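Local coordinates for protein BauA (Acinetobacter baumannii, PDB 6HCP) that probably serves as a TonB-dependent outer-membrane receptor that takes up ferric preacinetobactin, an iron-carrying siderophore complex, at residues V447-P457 with T489-T497. Residues are numbered along the deposited sequence; the frame is centred on the assembly and turned at random.
Sequences VKATSSVNTLP and TKGDQAPAT
The amide nitrogen of Gln493 holds two carbonyls, one on the facing loop and one further along its own: NE2 donates to the backbone O of Pro457 over 2.9 Å, and it is also hydrogen-bonded to the carbonyl O of Gly502. The Pro457 oxygen is met in its carbonyl plane, on a lone pair, by a fairly straight N-H (157°). With CG anti to the backbone N (chi1 179°) and the chain extended beyond it, Gln493 carries its amide across to the loop 452-457. There Gln493 OE1 takes a weak, long bond of 3.5 Å from Asn454 ND2, the two amide planes being turned 68° apart. Asn454 ends the type I turn that leads out of strand 436-451, and Asn454 OD1 accepts a weak hydrogen bond from the backbone N of Leu456. Here loops meet at one rim of the beta-barrel of a TonB-dependent receptor, on connections leaving two antiparallel neighbours of strand 461-473. Beside the amide, Leu456 CB lies 3.6 Å from Gln493 NE2, while Leu456 CD1 rests 3.7 Å from Ala494 O. Nearer the barrel wall, loop packs on strand: Lys490 crosses Val447 at about a right angle, its CD 3.9 Å from Val447 CG2 and 4.1 Å from Ala449 CB.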
ATOM      1  N   VAL A 447     -50.058  -3.857 -19.738  1.00 26.64           N
ATOM      2  CA  VAL A 447     -48.860  -4.603 -20.128  1.00 27.47           C
ATOM      3  C   VAL A 447     -49.274  -5.911 -20.808  1.00 27.18           C
ATOM      4  O   VAL A 447     -50.233  -6.577 -20.389  1.00 27.95           O
ATOM      5  CB  VAL A 447     -47.965  -4.880 -18.911  1.00 26.71           C
ATOM      6  CG1 VAL A 447     -48.689  -5.667 -17.851  1.00 31.73           C
ATOM      7  CG2 VAL A 447     -46.678  -5.580 -19.302  1.00 29.86           C
ATOM      8  N   LYS A 448     -48.489  -6.297 -21.817  1.00 25.79           N
ATOM      9  CA  LYS A 448     -48.611  -7.594 -22.438  1.00 28.38           C
ATOM     10  C   LYS A 448     -47.219  -8.101 -22.823  1.00 30.16           C
ATOM     11  O   LYS A 448     -46.493  -7.398 -23.506  1.00 28.44           O
ATOM     12  CB  LYS A 448     -49.475  -7.516 -23.701  1.00 30.08           C
ATOM     13  CG  LYS A 448     -49.758  -8.864 -24.343  1.00 30.76           C
ATOM     14  CD  LYS A 448     -50.712  -8.802 -25.512  1.00 33.70           C
ATOM     15  CE  LYS A 448     -50.946 -10.186 -26.080  1.00 39.35           C
ATOM     16  NZ  LYS A 448     -51.779 -10.146 -27.299  1.00 43.11           N
ATOM     17  N   ALA A 449     -46.964  -9.376 -22.521  1.00 27.16           N
ATOM     18  CA  ALA A 449     -45.741 -10.080 -22.953  1.00 28.54           C
ATOM     19  C   ALA A 449     -46.124 -11.273 -23.831  1.00 31.99           C
ATOM     20  O   ALA A 449     -47.139 -11.962 -23.575  1.00 32.26           O
ATOM     21  CB  ALA A 449     -44.928 -10.530 -21.750  1.00 28.04           C
ATOM     22  N   THR A 450     -45.241 -11.593 -24.783  1.00 27.98           N
ATOM     23  CA  THR A 450     -45.355 -12.818 -25.564  1.00 30.46           C
ATOM     24  C   THR A 450     -43.996 -13.512 -25.651  1.00 35.32           C
ATOM     25  O   THR A 450     -42.948 -12.871 -25.550  1.00 29.74           O
ATOM     26  CB  THR A 450     -45.897 -12.561 -26.969  1.00 29.32           C
ATOM     27  OG1 THR A 450     -44.888 -11.893 -27.739  1.00 30.38           O
ATOM     28  CG2 THR A 450     -47.177 -11.749 -26.954  1.00 34.45           C
ATOM     29  N   SER A 451     -44.049 -14.822 -25.909  1.00 33.56           N
ATOM     30  CA  SER A 451     -42.870 -15.630 -26.215  1.00 37.51           C
ATOM     31  C   SER A 451     -43.229 -16.706 -27.247  1.00 40.59           C
ATOM     32  O   SER A 451     -44.245 -17.368 -27.119  1.00 40.50           O
ATOM     33  CB  SER A 451     -42.338 -16.254 -24.967  1.00 41.19           C
ATOM     34  OG  SER A 451     -41.421 -17.288 -25.288  1.00 44.72           O
ATOM     35  N   SER A 452     -42.362 -16.897 -28.238  1.00 36.97           N
ATOM     36  CA  SER A 452     -42.610 -17.825 -29.350  1.00 39.83           C
ATOM     37  C   SER A 452     -42.584 -19.284 -28.880  1.00 42.32           C
ATOM     38  O   SER A 452     -43.020 -20.144 -29.629  1.00 51.78           O
ATOM     39  CB  SER A 452     -41.632 -17.623 -30.471  1.00 39.53           C
ATOM     40  OG  SER A 452     -40.332 -18.033 -30.064  1.00 36.00           O
ATOM     41  N   VAL A 453     -42.135 -19.565 -27.650  1.00 36.59           N
ATOM     42  CA  VAL A 453     -42.135 -20.939 -27.162  1.00 43.76           C
ATOM     43  C   VAL A 453     -43.131 -21.126 -26.009  1.00 46.75           C
ATOM     44  O   VAL A 453     -43.202 -22.201 -25.447  1.00 49.14           O
ATOM     45  CB  VAL A 453     -40.734 -21.401 -26.730  1.00 43.78           C
ATOM     46  CG1 VAL A 453     -39.795 -21.449 -27.925  1.00 52.56           C
ATOM     47  CG2 VAL A 453     -40.182 -20.540 -25.602  1.00 41.94           C
ATOM     48  N   ASN A 454     -43.896 -20.089 -25.664  1.00 52.29           N
ATOM     49  CA  ASN A 454     -44.942 -20.217 -24.663  1.00 53.68           C
ATOM     50  C   ASN A 454     -46.134 -20.903 -25.321  1.00 45.00           C
ATOM     51  O   ASN A 454     -46.608 -20.433 -26.347  1.00 60.78           O
ATOM     52  CB  ASN A 454     -45.375 -18.857 -24.108  1.00 54.64           C
ATOM     53  CG  ASN A 454     -46.311 -18.960 -22.925  1.00 54.07           C
ATOM     54  OD1 ASN A 454     -46.315 -19.969 -22.212  1.00 45.17           O
ATOM     55  ND2 ASN A 454     -47.021 -17.877 -22.647  1.00 47.01           N
ATOM     56  N   THR A 455     -46.671 -21.944 -24.677  1.00 43.74           N
ATOM     57  CA  THR A 455     -47.926 -22.545 -25.174  1.00 55.17           C
ATOM     58  C   THR A 455     -49.121 -22.020 -24.364  1.00 53.35           C
ATOM     59  O   THR A 455     -50.267 -22.133 -24.809  1.00 51.29           O
ATOM     60  CB  THR A 455     -47.858 -24.077 -25.155  1.00 53.37           C
ATOM     61  OG1 THR A 455     -47.398 -24.461 -23.858  1.00 57.13           O
ATOM     62  CG2 THR A 455     -46.940 -24.626 -26.228  1.00 65.12           C
ATOM     63  N   LEU A 456     -48.849 -21.390 -23.218  1.00 44.19           N
ATOM     64  CA  LEU A 456     -49.912 -20.862 -22.356  1.00 41.38           C
ATOM     65  C   LEU A 456     -50.469 -19.576 -22.967  1.00 38.41           C
ATOM     66  O   LEU A 456     -49.861 -18.969 -23.849  1.00 36.68           O
ATOM     67  CB  LEU A 456     -49.363 -20.629 -20.941  1.00 44.78           C
ATOM     68  CG  LEU A 456     -48.897 -21.878 -20.186  1.00 42.33           C
ATOM     69  CD1 LEU A 456     -48.291 -21.502 -18.842  1.00 42.23           C
ATOM     70  CD2 LEU A 456     -50.031 -22.869 -19.984  1.00 42.92           C
ATOM     71  N   PRO A 457     -51.696 -19.163 -22.582  1.00 36.63           N
ATOM     72  CA  PRO A 457     -52.330 -17.993 -23.189  1.00 40.24           C
ATOM     73  C   PRO A 457     -51.485 -16.723 -22.981  1.00 32.82           C
ATOM     74  O   PRO A 457     -50.720 -16.617 -22.006  1.00 33.00           O
ATOM     75  CB  PRO A 457     -53.678 -17.884 -22.445  1.00 42.68           C
ATOM     76  CG  PRO A 457     -53.928 -19.276 -21.888  1.00 42.92           C
ATOM     77  CD  PRO A 457     -52.543 -19.809 -21.560  1.00 43.30           C
ATOM     78  N   THR A 489     -45.247  -4.041 -11.174  1.00 22.81           N
ATOM     79  CA  THR A 489     -44.457  -5.093 -11.777  1.00 23.42           C
ATOM     80  C   THR A 489     -45.423  -6.008 -12.530  1.00 25.34           C
ATOM     81  O   THR A 489     -46.461  -6.391 -11.977  1.00 24.77           O
ATOM     82  CB  THR A 489     -43.682  -5.886 -10.713  1.00 25.80           C
ATOM     83  OG1 THR A 489     -42.969  -5.006  -9.830  1.00 24.31           O
ATOM     84  CG2 THR A 489     -42.745  -6.895 -11.343  1.00 24.04           C
ATOM     85  N   LYS A 490     -45.054  -6.358 -13.758  1.00 24.73           N
ATOM     86  CA  LYS A 490     -45.844  -7.269 -14.610  1.00 29.05           C
ATOM     87  C   LYS A 490     -46.206  -8.507 -13.795  1.00 27.29           C
ATOM     88  O   LYS A 490     -45.362  -9.080 -13.082  1.00 24.63           O
ATOM     89  CB  LYS A 490     -44.997  -7.663 -15.829  1.00 34.49           C
ATOM     90  CG  LYS A 490     -45.638  -8.658 -16.778  1.00 42.19           C
ATOM     91  CD  LYS A 490     -44.846  -8.831 -18.049  1.00 49.22           C
ATOM     92  CE  LYS A 490     -43.416  -9.263 -17.809  1.00 55.84           C
ATOM     93  NZ  LYS A 490     -43.367 -10.700 -17.469  1.00 54.16           N
ATOM     94  N   GLY A 491     -47.457  -8.949 -13.913  1.00 25.28           N
ATOM     95  CA  GLY A 491     -47.889 -10.137 -13.205  1.00 25.37           C
ATOM     96  C   GLY A 491     -47.238 -11.402 -13.747  1.00 25.34           C
ATOM     97  O   GLY A 491     -46.944 -11.511 -14.922  1.00 29.35           O
ATOM     98  N   ASP A 492     -46.996 -12.352 -12.854  1.00 27.29           N
ATOM     99  CA  ASP A 492     -46.508 -13.675 -13.235  1.00 30.52           C
ATOM    100  C   ASP A 492     -47.670 -14.500 -13.814  1.00 34.75           C
ATOM    101  O   ASP A 492     -48.868 -14.208 -13.565  1.00 30.51           O
ATOM    102  CB  ASP A 492     -45.937 -14.393 -12.018  1.00 30.49           C
ATOM    103  CG  ASP A 492     -44.648 -13.783 -11.485  1.00 37.80           C
ATOM    104  OD1 ASP A 492     -43.915 -13.197 -12.285  1.00 43.00           O
ATOM    105  OD2 ASP A 492     -44.321 -14.068 -10.323  1.00 40.94           O
ATOM    106  N   GLN A 493     -47.308 -15.607 -14.475  1.00 31.98           N
ATOM    107  CA  GLN A 493     -48.287 -16.540 -15.061  1.00 29.93           C
ATOM    108  C   GLN A 493     -48.194 -17.893 -14.350  1.00 35.17           C
ATOM    109  O   GLN A 493     -47.104 -18.415 -14.130  1.00 33.86           O
ATOM    110  CB  GLN A 493     -48.061 -16.709 -16.560  1.00 31.30           C
ATOM    111  CG  GLN A 493     -49.047 -17.683 -17.207  1.00 30.92           C
ATOM    112  CD  GLN A 493     -49.035 -17.574 -18.710  1.00 32.73           C
ATOM    113  OE1 GLN A 493     -47.980 -17.458 -19.321  1.00 33.94           O
ATOM    114  NE2 GLN A 493     -50.209 -17.565 -19.324  1.00 30.93           N
ATOM    115  N   ALA A 494     -49.352 -18.408 -13.925  1.00 30.69           N
ATOM    116  CA  ALA A 494     -49.440 -19.684 -13.242  1.00 29.42           C
ATOM    117  C   ALA A 494     -49.007 -20.787 -14.207  1.00 32.02           C
ATOM    118  O   ALA A 494     -49.388 -20.782 -15.378  1.00 33.66           O
ATOM    119  CB  ALA A 494     -50.837 -19.894 -12.728  1.00 30.17           C
ATOM    120  N   PRO A 495     -48.158 -21.734 -13.764  1.00 35.73           N
ATOM    121  CA  PRO A 495     -47.745 -22.847 -14.627  1.00 43.33           C
ATOM    122  C   PRO A 495     -48.882 -23.846 -14.923  1.00 34.15           C
ATOM    123  O   PRO A 495     -49.901 -23.859 -14.215  1.00 34.20           O
ATOM    124  CB  PRO A 495     -46.605 -23.484 -13.809  1.00 38.89           C
ATOM    125  CG  PRO A 495     -46.997 -23.225 -12.369  1.00 42.48           C
ATOM    126  CD  PRO A 495     -47.645 -21.849 -12.387  1.00 38.49           C
ATOM    127  N   ALA A 496     -48.633 -24.766 -15.863  1.00 40.05           N
ATOM    128  CA  ALA A 496     -49.597 -25.795 -16.296  1.00 39.40           C
ATOM    129  C   ALA A 496     -49.930 -26.782 -15.164  1.00 41.94           C
ATOM    130  O   ALA A 496     -50.970 -27.450 -15.217  1.00 42.71           O
ATOM    131  CB  ALA A 496     -49.058 -26.513 -17.512  1.00 44.84           C
ATOM    132  N   THR A 497     -49.100 -26.807 -14.109  1.00 40.27           N
ATOM    133  CA  THR A 497     -49.253 -27.727 -12.980  1.00 37.55           C
ATOM    134  C   THR A 497     -50.203 -27.180 -11.904  1.00 43.57           C
ATOM    135  O   THR A 497     -50.555 -27.899 -10.966  1.00 37.66           O
ATOM    136  CB  THR A 497     -47.894 -28.018 -12.337  1.00 46.25           C
ATOM    137  OG1 THR A 497     -47.322 -26.751 -12.029  1.00 44.36           O
ATOM    138  CG2 THR A 497     -46.961 -28.792 -13.246  1.00 47.39           C
TER